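Local coordinates for lipid binding hydrolase (Escherichia coli, PDB 2IF6), which is of unconfirmed function but probably acts as a hydrolase of the permuted papain-like amidase family, at residues 21-24 with 25-29; 78-81 with 82-85; 131-134 with 135-138; 164-167 with 168-172. One frame throughout, in Å; residues are numbered along the deposited sequence.

Interaction 1: 21-24 with 25-29; sequences KAIQ and LATHS
Thr27 reaches back one turn to Ile23, and the carbonyl oxygen of Ile23 is gripped twice. Thr27 N lies 3.0 Å from Ile23 O, nearly in line with the carbonyl bond though with a bent N-H (137°), while the hydroxyl Thr27 OG1 donates to Ile23 O over 2.9 Å from well above the carbonyl plane. With OG1 set between its own backbone N and carbonyl carbon (chi1 66°), the hydroxyl folds back onto the preceding turn.

The other backbone bonds carry helix 20-27 to its end. Ala26 N donates to Ala22 O at 2.9 Å, almost straight, and Leu25 N to Lys21 O at 3.0 Å. Beyond them Ser29 N closes on Gln24 O at 2.9 Å, in the carbonyl plane on a lone pair. His28 has positive phi, and the chain turns out of the helix in a Schellman motif.

Apolar contact is slight: the bent Lys21 chain brings CE to 3.8 Å from Leu25 CG. Gln24 packs CB against a carbonyl oxygen, 3.1 Å from Ser29 O; its extended chain then leads away, and NE2 donates to Asp30 O. Lys21, Ala22 and Leu25 pack on helix 142-152, and Asp138 bonds to the Ala26 backbone and to His28 NE2.

Ile23 O thus gains a second donor, while Gln24 O is met by the backbone N-H of Ser29, beyond the positive-phi residue.

Interaction 2: 78-81 with 82-85; sequences GLSV and EQQQ
Gln83 folds back over Ser80, and its side chain can be followed outward atom by atom. CB lies 3.5 Å from Ser80 OG; CG comes closer, 3.3 Å from the same Ser80 OG. CG is anti to the carbonyl carbon (chi1 -72°) and the chain runs extended beyond it, so that CD is still beside the serine, 3.7 Å from Ser80 OG, and OE1 then reaches the backbone of the preceding loop. There Ser80 N donates to Gln83 OE1 at 2.9 Å, in the amide plane on a lone pair and nearly straight (166°). Gln83 OE1 also lies 3.6 Å from Leu79 CD2, where the leucine crosses the glutamine at about a right angle.

The exchange is reciprocal: Gln83 N donates to Ser80 OG at 3.0 Å. Ser80 is the N-cap of helix 81-91, and the two residues form a capping box. Alongside it Gln84 N bonds to Ser80 O at 3.0 Å, beginning the regular helical pattern, and Gln84 NE2 makes a weak bond to Leu79 O. Leu79 and Gln83 also touch helix 112-124, at Tyr120 and Leu124.

Each residue of the box therefore satisfies the other's backbone N-H with a side-chain oxygen, fixing where the helix starts at this surface site.

Interaction 3: 131-134 with 135-138; sequences QQKL and KEFD
Gln132 points its amide nitrogen at one face of the Phe137 ring, with NE2 3.2 Å above the ring plane and over its centre. The amide stands steeply, its plane turned 70° from that of the ring, so the nitrogen end rather than the flat of the group meets the aromatic face. A first torsion of 72° puts Gln132 CG between the backbone N and the carbonyl carbon, and the extended chain beyond it slants across the ring, Gln132 CG passing 3.6 Å from Phe137 CE2. The edge of the ring faces the backbone of Leu134, whose CA lies in the ring plane.

Glu136 crosses Gln132 obliquely, its carboxylate steeply inclined to the amide, and Glu136 OE2 takes the backbone N-H of Lys133 at 2.9 Å from Lys133 N along a straight path (168°). That nitrogen meets OE2 from well above the carboxylate plane. The reverse link, Glu136 N to Lys133 O at 2.9 Å, closes the 3-10 turn that follows strand 132-133, and Phe137 N adds a bond to Leu134 O at 3.2 Å. The strand itself pairs antiparallel with 161-162, a small two-stranded sheet on which Phe137 rests through Val162.

Lys133 and Lys135 run side by side in the same direction, with Lys133 CD 4.0 Å from Lys135 CE and Lys133 NZ 4.5 Å from Lys135 NZ. Glu159 bridges both, OE1 in a salt bridge with Lys133 and OE2 with Lys135, and probably offsets the closeness of the two ammonium groups.

Interaction 4: 164-167 with 168-172; sequences SPQA and VFDAP
Gln166 and Asp170 join side chains across the last turn, from within helix 165-169 to the first residue after it. Gln166 NE2 donates to Asp170 OD2 at 3.1 Å in an almost straight bond (173°). The oxygen lies in the plane of the glutamine amide, whereas the nitrogen meets OD2 from well above the carboxylate plane; the two flat groups are turned 51° apart. The glutamine gets there by bending: CG leaves anti to the backbone N (chi1 -170°), then the chain kinks at the next torsion and turns its amide along the helix toward the aspartate.

The backbone beneath keeps the two residues in step. Asp170 N donates to Gln166 O at 3.0 Å, with a second, weak bond to Ala167 O, and Phe169 N bonds to Pro165 O at 3.0 Å. At the start of the helix Ser164 is the N-cap: its OG accepts from Ala167 N at 3.0 Å, and Val168 N reaches back to Ser164 O at 3.2 Å. Asp170 is the first residue to leave helical geometry. The other end of the Gln166 amide is held too, since OE1 accepts from Ser29 OG, so both ends of the amide are engaged and its rotation is fixed.

Further out, Phe169 meets Phe12 edge-to-face and makes a cation-pi contact with Arg73. Val168 packs on Ile10 and Phe12 of strand 10-13 and, with Pro165, on Ser113, so this short helix lies between the six-stranded antiparallel sheet and helix 112-124.

Overall arrangement
Interactions 1, 3 and 4 form a connected group, while interaction 2 stands apart. Its centre is about 32 Å from the centre of interaction 1, equally far from that of interaction 3, and about 20 Å from that of interaction 4. Interaction 4 is nearest the middle of the chain and half buried; interaction 1 is partly buried, and interactions 2 and 3 lie at the surface. Helix ends recur: interaction 2 begins a helix with a serine cap, interaction 1 finishes one, and interaction 4 spans both ends of a short helix, whereas interaction 3 is a strand running into a 3-10 turn. Phe137 of that turn packs against Thr27 and Ser164. The lysine pair and the amide-on-ring contact set interaction 3 apart.

Interaction 1: 21-24 with 25-29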
loop_
_atom_site.group_PDB
_atom_site.type_symbol
_atom_site.label_atom_id
_atom_site.label_comp_id
_atom_site.label_asym_id
_atom_site.label_seq_id
_atom_site.Cartn_x
_atom_site.Cartn_y
_atom_site.Cartn_z
ATOM N N LYS A 21 -12.022 7.404 -3.471
ATOM C CA LYS A 21 -12.712 8.244 -2.515
ATOM C C LYS A 21 -13.289 7.479 -1.324
ATOM O O LYS A 21 -13.147 7.889 -0.168
ATOM C CB LYS A 21 -13.787 9.079 -3.235
ATOM C CG LYS A 21 -14.395 10.131 -2.345
ATOM C CD LYS A 21 -13.393 11.251 -2.069
ATOM C CE LYS A 21 -13.370 11.550 -0.586
ATOM N NZ LYS A 21 -12.996 12.968 -0.312
ATOM N N ALA A 22 -13.938 6.355 -1.592
ATOM C CA ALA A 22 -14.458 5.509 -0.518
ATOM C C ALA A 22 -13.352 5.062 0.438
ATOM O O ALA A 22 -13.536 5.081 1.641
ATOM C CB ALA A 22 -15.168 4.288 -1.116
ATOM N N ILE A 23 -12.213 4.644 -0.122
ATOM C CA ILE A 23 -11.067 4.242 0.674
ATOM C C ILE A 23 -10.595 5.406 1.562
ATOM O O ILE A 23 -10.447 5.242 2.759
ATOM C CB ILE A 23 -9.907 3.707 -0.202
ATOM C CG1 ILE A 23 -10.267 2.317 -0.774
ATOM C CG2 ILE A 23 -8.644 3.569 0.622
ATOM C CD1 ILE A 23 -9.368 1.881 -1.897
ATOM N N GLN A 24 -10.408 6.579 0.979
ATOM C CA GLN A 24 -9.971 7.762 1.746
ATOM C C GLN A 24 -10.904 8.043 2.932
ATOM O O GLN A 24 -10.475 8.306 4.071
ATOM C CB GLN A 24 -9.947 8.974 0.823
ATOM C CG GLN A 24 -8.882 8.924 -0.275
ATOM C CD GLN A 24 -8.883 10.203 -1.068
ATOM O OE1 GLN A 24 -9.947 10.727 -1.406
ATOM N NE2 GLN A 24 -7.709 10.736 -1.336
ATOM N N LEU A 25 -12.199 7.935 2.676
ATOM C CA LEU A 25 -13.206 8.206 3.691
ATOM C C LEU A 25 -13.250 7.162 4.809
ATOM O O LEU A 25 -13.243 7.506 5.982
ATOM C CB LEU A 25 -14.562 8.274 3.006
ATOM C CG LEU A 25 -14.920 9.553 2.257
ATOM C CD1 LEU A 25 -16.249 9.271 1.591
ATOM C CD2 LEU A 25 -15.000 10.739 3.223
ATOM N N ALA A 26 -13.314 5.883 4.442
ATOM C CA ALA A 26 -13.343 4.793 5.404
ATOM C C ALA A 26 -12.081 4.749 6.298
ATOM O O ALA A 26 -12.117 4.254 7.445
ATOM C CB ALA A 26 -13.502 3.467 4.667
ATOM N N THR A 27 -10.956 5.207 5.754
ATOM C CA THR A 27 -9.686 4.988 6.482
ATOM C C THR A 27 -9.131 6.266 7.072
ATOM O O THR A 27 -8.022 6.236 7.676
ATOM C CB THR A 27 -8.590 4.405 5.594
ATOM O OG1 THR A 27 -8.230 5.373 4.597
ATOM C CG2 THR A 27 -9.014 3.053 4.964
ATOM N N HIS A 28 -9.898 7.348 6.889
ATOM C CA HIS A 28 -9.625 8.728 7.306
ATOM C C HIS A 28 -8.287 9.206 6.776
ATOM O O HIS A 28 -7.415 9.614 7.542
ATOM C CB HIS A 28 -9.716 8.914 8.838
ATOM C CG HIS A 28 -11.109 8.811 9.391
ATOM N ND1 HIS A 28 -11.415 9.139 10.700
ATOM C CD2 HIS A 28 -12.267 8.394 8.826
ATOM C CE1 HIS A 28 -12.708 8.939 10.907
ATOM N NE2 HIS A 28 -13.248 8.487 9.787
ATOM N N SER A 29 -8.094 9.127 5.472
ATOM C CA SER A 29 -6.741 9.243 4.946
ATOM C C SER A 29 -6.810 9.902 3.600
ATOM O O SER A 29 -7.827 9.771 2.910
ATOM C CB SER A 29 -6.122 7.830 4.794
ATOM O OG SER A 29 -4.811 7.896 4.235
#

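Interaction 2: 78-81 with 82-85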
loop_
_atom_site.group_PDB
_atom_site.type_symbol
_atom_site.label_atom_id
_atom_site.label_comp_id
_atom_site.label_asym_id
_atom_site.label_seq_id
_atom_site.Cartn_x
_atom_site.Cartn_y
_atom_site.Cartn_z
ATOM N N GLY A 78 17.390 4.181 8.177
ATOM C CA GLY A 78 17.667 3.433 6.950
ATOM C C GLY A 78 17.803 1.942 7.186
ATOM O O GLY A 78 18.039 1.492 8.339
ATOM N N LEU A 79 17.644 1.169 6.097
ATOM C CA LEU A 79 17.893 -0.288 6.080
ATOM C C LEU A 79 19.326 -0.559 5.613
ATOM O O LEU A 79 19.892 0.256 4.846
ATOM C CB LEU A 79 16.941 -0.940 5.068
ATOM C CG LEU A 79 15.466 -0.790 5.463
ATOM C CD1 LEU A 79 14.638 -1.558 4.491
ATOM C CD2 LEU A 79 15.205 -1.322 6.903
ATOM N N SER A 80 19.911 -1.682 6.076
ATOM C CA SER A 80 21.215 -2.108 5.596
ATOM C C SER A 80 21.028 -2.707 4.206
ATOM O O SER A 80 19.898 -3.039 3.787
ATOM C CB SER A 80 21.797 -3.200 6.498
ATOM O OG SER A 80 20.966 -4.353 6.453
ATOM N N VAL A 81 22.134 -2.883 3.495
ATOM C CA VAL A 81 22.086 -3.581 2.203
ATOM C C VAL A 81 21.504 -4.986 2.338
ATOM O O VAL A 81 20.700 -5.424 1.500
ATOM C CB VAL A 81 23.485 -3.563 1.508
ATOM C CG1 VAL A 81 23.569 -4.618 0.388
ATOM C CG2 VAL A 81 23.774 -2.155 0.986
ATOM N N GLU A 82 21.856 -5.688 3.415
ATOM C CA GLU A 82 21.302 -7.016 3.658
ATOM C C GLU A 82 19.754 -7.018 3.868
ATOM O O GLU A 82 19.021 -7.893 3.347
ATOM C CB GLU A 82 22.013 -7.613 4.881
ATOM C CG GLU A 82 21.714 -9.111 5.112
ATOM C CD GLU A 82 22.301 -9.632 6.426
ATOM O OE1 GLU A 82 23.455 -9.248 6.769
ATOM O OE2 GLU A 82 21.599 -10.412 7.128
ATOM N N GLN A 83 19.266 -6.055 4.644
ATOM C CA GLN A 83 17.818 -5.898 4.852
ATOM C C GLN A 83 17.123 -5.621 3.510
ATOM O O GLN A 83 16.150 -6.267 3.178
ATOM C CB GLN A 83 17.541 -4.778 5.845
ATOM C CG GLN A 83 17.916 -5.162 7.282
ATOM C CD GLN A 83 17.716 -4.038 8.249
ATOM O OE1 GLN A 83 18.247 -2.933 8.074
ATOM N NE2 GLN A 83 16.953 -4.308 9.305
ATOM N N GLN A 84 17.662 -4.679 2.745
ATOM C CA GLN A 84 17.140 -4.361 1.414
ATOM C C GLN A 84 17.057 -5.589 0.478
ATOM O O GLN A 84 16.038 -5.790 -0.192
ATOM C CB GLN A 84 17.964 -3.220 0.813
ATOM C CG GLN A 84 17.826 -1.886 1.545
ATOM C CD GLN A 84 18.741 -0.814 0.919
ATOM O OE1 GLN A 84 19.206 -0.976 -0.198
ATOM N NE2 GLN A 84 18.989 0.263 1.630
ATOM N N GLN A 85 18.125 -6.395 0.423
ATOM C CA GLN A 85 18.171 -7.639 -0.359
ATOM C C GLN A 85 17.133 -8.662 0.128
ATOM O O GLN A 85 16.623 -9.461 -0.665
ATOM C CB GLN A 85 19.564 -8.295 -0.297
ATOM C CG GLN A 85 20.620 -7.574 -1.149
ATOM C CD GLN A 85 22.067 -8.007 -0.893
ATOM O OE1 GLN A 85 22.355 -8.881 -0.046
ATOM N NE2 GLN A 85 22.994 -7.381 -1.629
#

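Interaction 3: 131-134 with 135-138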
loop_
_atom_site.group_PDB
_atom_site.type_symbol
_atom_site.label_atom_id
_atom_site.label_comp_id
_atom_site.label_asym_id
_atom_site.label_seq_id
_atom_site.Cartn_x
_atom_site.Cartn_y
_atom_site.Cartn_z
ATOM N N GLN A 131 -3.164 -3.915 12.227
ATOM C CA GLN A 131 -4.263 -4.568 11.539
ATOM C C GLN A 131 -5.516 -4.270 12.328
ATOM O O GLN A 131 -5.458 -4.145 13.560
ATOM C CB GLN A 131 -4.072 -6.079 11.543
ATOM C CG GLN A 131 -2.876 -6.632 10.792
ATOM C CD GLN A 131 -2.695 -8.145 10.995
ATOM O OE1 GLN A 131 -3.357 -8.766 11.835
ATOM N NE2 GLN A 131 -1.805 -8.741 10.220
ATOM N N GLN A 132 -6.644 -4.158 11.642
ATOM C CA GLN A 132 -7.927 -4.127 12.333
ATOM C C GLN A 132 -9.004 -4.782 11.450
ATOM O O GLN A 132 -8.727 -5.181 10.314
ATOM C CB GLN A 132 -8.311 -2.711 12.792
ATOM C CG GLN A 132 -8.728 -1.771 11.700
ATOM C CD GLN A 132 -9.213 -0.385 12.189
ATOM O OE1 GLN A 132 -8.894 0.074 13.297
ATOM N NE2 GLN A 132 -10.005 0.273 11.355
ATOM N N LYS A 133 -10.199 -4.950 11.996
ATOM C CA LYS A 133 -11.274 -5.626 11.225
ATOM C C LYS A 133 -11.941 -4.641 10.293
ATOM O O LYS A 133 -11.995 -3.448 10.577
ATOM C CB LYS A 133 -12.298 -6.242 12.171
ATOM C CG LYS A 133 -11.848 -7.542 12.812
ATOM C CD LYS A 133 -12.832 -7.954 13.878
ATOM C CE LYS A 133 -12.493 -9.340 14.358
ATOM N NZ LYS A 133 -13.391 -9.784 15.447
ATOM N N LEU A 134 -12.470 -5.140 9.175
ATOM C CA LEU A 134 -13.162 -4.270 8.232
ATOM C C LEU A 134 -14.249 -3.427 8.907
ATOM O O LEU A 134 -14.391 -2.248 8.605
ATOM C CB LEU A 134 -13.754 -5.070 7.055
ATOM C CG LEU A 134 -14.588 -4.228 6.080
ATOM C CD1 LEU A 134 -13.654 -3.320 5.304
ATOM C CD2 LEU A 134 -15.420 -5.123 5.158
ATOM N N LYS A 135 -15.000 -4.034 9.825
ATOM C CA LYS A 135 -16.087 -3.310 10.505
ATOM C C LYS A 135 -15.609 -2.148 11.375
ATOM O O LYS A 135 -16.413 -1.291 11.735
ATOM C CB LYS A 135 -16.953 -4.270 11.342
ATOM C CG LYS A 135 -16.268 -4.851 12.541
ATOM C CD LYS A 135 -17.101 -6.001 13.138
ATOM C CE LYS A 135 -16.530 -6.430 14.441
ATOM N NZ LYS A 135 -17.254 -7.601 15.045
ATOM N N GLU A 136 -14.317 -2.132 11.712
ATOM C CA GLU A 136 -13.718 -1.092 12.576
ATOM C C GLU A 136 -13.321 0.192 11.825
ATOM O O GLU A 136 -13.005 1.243 12.432
ATOM C CB GLU A 136 -12.571 -1.721 13.415
ATOM C CG GLU A 136 -13.167 -2.738 14.383
ATOM C CD GLU A 136 -12.176 -3.712 15.009
ATOM O OE1 GLU A 136 -12.578 -4.382 16.000
ATOM O OE2 GLU A 136 -11.016 -3.804 14.536
ATOM N N PHE A 137 -13.381 0.131 10.501
ATOM C CA PHE A 137 -13.176 1.330 9.699
ATOM C C PHE A 137 -14.415 2.179 9.810
ATOM O O PHE A 137 -15.371 1.778 10.503
ATOM C CB PHE A 137 -12.765 0.957 8.270
ATOM C CG PHE A 137 -11.379 0.374 8.207
ATOM C CD1 PHE A 137 -10.271 1.199 8.106
ATOM C CD2 PHE A 137 -11.178 -0.997 8.332
ATOM C CE1 PHE A 137 -8.972 0.659 8.077
ATOM C CE2 PHE A 137 -9.885 -1.542 8.305
ATOM C CZ PHE A 137 -8.789 -0.725 8.177
ATOM N N ASP A 138 -14.390 3.351 9.183
ATOM C CA ASP A 138 -15.517 4.268 9.217
ATOM C C ASP A 138 -16.380 4.019 7.987
ATOM O O ASP A 138 -16.035 4.425 6.881
ATOM C CB ASP A 138 -15.034 5.709 9.265
ATOM C CG ASP A 138 -16.175 6.717 9.458
ATOM O OD1 ASP A 138 -17.381 6.327 9.444
ATOM O OD2 ASP A 138 -15.857 7.912 9.623
#

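Interaction 4: 164-167 with 168-172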
loop_
_atom_site.group_PDB
_atom_site.type_symbol
_atom_site.label_atom_id
_atom_site.label_comp_id
_atom_site.label_asym_id
_atom_site.label_seq_id
_atom_site.Cartn_x
_atom_site.Cartn_y
_atom_site.Cartn_z
ATOM N N SER A 164 -4.769 -0.992 6.124
ATOM C CA SER A 164 -4.962 0.109 5.167
ATOM C C SER A 164 -3.625 0.786 4.771
ATOM O O SER A 164 -2.592 0.590 5.445
ATOM C CB SER A 164 -5.918 1.130 5.750
ATOM O OG SER A 164 -5.335 1.765 6.882
ATOM N N PRO A 165 -3.637 1.577 3.682
ATOM C CA PRO A 165 -2.471 2.406 3.407
ATOM C C PRO A 165 -2.177 3.352 4.571
ATOM O O PRO A 165 -1.012 3.478 4.946
ATOM C CB PRO A 165 -2.867 3.188 2.148
ATOM C CG PRO A 165 -3.887 2.299 1.495
ATOM C CD PRO A 165 -4.659 1.679 2.619
ATOM N N GLN A 166 -3.195 4.013 5.141
ATOM C CA GLN A 166 -2.938 4.891 6.308
ATOM C C GLN A 166 -2.277 4.122 7.463
ATOM O O GLN A 166 -1.376 4.648 8.141
ATOM C CB GLN A 166 -4.238 5.578 6.794
ATOM C CG GLN A 166 -4.015 6.704 7.843
ATOM C CD GLN A 166 -3.128 7.866 7.350
ATOM O OE1 GLN A 166 -3.362 8.429 6.293
ATOM N NE2 GLN A 166 -2.111 8.231 8.147
ATOM N N ALA A 167 -2.723 2.891 7.703
ATOM C CA ALA A 167 -2.125 2.079 8.765
ATOM C C ALA A 167 -0.630 1.864 8.539
ATOM O O ALA A 167 0.135 2.018 9.477
ATOM C CB ALA A 167 -2.827 0.790 8.942
ATOM N N VAL A 168 -0.210 1.565 7.305
ATOM C CA VAL A 168 1.227 1.383 7.030
ATOM C C VAL A 168 1.944 2.700 7.223
ATOM O O VAL A 168 3.000 2.772 7.846
ATOM C CB VAL A 168 1.490 0.893 5.598
ATOM C CG1 VAL A 168 3.020 0.753 5.345
ATOM C CG2 VAL A 168 0.732 -0.420 5.365
ATOM N N PHE A 169 1.342 3.777 6.723
ATOM C CA PHE A 169 1.988 5.071 6.852
ATOM C C PHE A 169 2.337 5.400 8.289
ATOM O O PHE A 169 3.412 5.937 8.556
ATOM C CB PHE A 169 1.070 6.184 6.311
ATOM C CG PHE A 169 1.719 7.538 6.293
ATOM C CD1 PHE A 169 2.373 7.987 5.132
ATOM C CD2 PHE A 169 1.688 8.371 7.415
ATOM C CE1 PHE A 169 2.994 9.206 5.094
ATOM C CE2 PHE A 169 2.317 9.623 7.381
ATOM C CZ PHE A 169 2.969 10.044 6.227
ATOM N N ASP A 170 1.415 5.114 9.204
ATOM C CA ASP A 170 1.517 5.490 10.616
ATOM C C ASP A 170 2.296 4.475 11.445
ATOM O O ASP A 170 2.330 4.572 12.693
ATOM C CB ASP A 170 0.113 5.583 11.195
ATOM C CG ASP A 170 -0.610 6.849 10.780
ATOM O OD1 ASP A 170 0.052 7.861 10.440
ATOM O OD2 ASP A 170 -1.844 6.813 10.845
ATOM N N ALA A 171 2.892 3.496 10.776
ATOM C CA ALA A 171 3.748 2.525 11.456
ATOM C C ALA A 171 4.863 3.253 12.247
ATOM O O ALA A 171 5.405 4.261 11.763
ATOM C CB ALA A 171 4.325 1.561 10.459
ATOM N N PRO A 172 5.174 2.776 13.468
ATOM C CA PRO A 172 6.121 3.498 14.330
ATOM C C PRO A 172 7.563 3.571 13.819
ATOM O O PRO A 172 8.283 4.527 14.134
ATOM C CB PRO A 172 6.059 2.754 15.665
ATOM C CG PRO A 172 5.520 1.446 15.364
ATOM C CD PRO A 172 4.617 1.584 14.145
#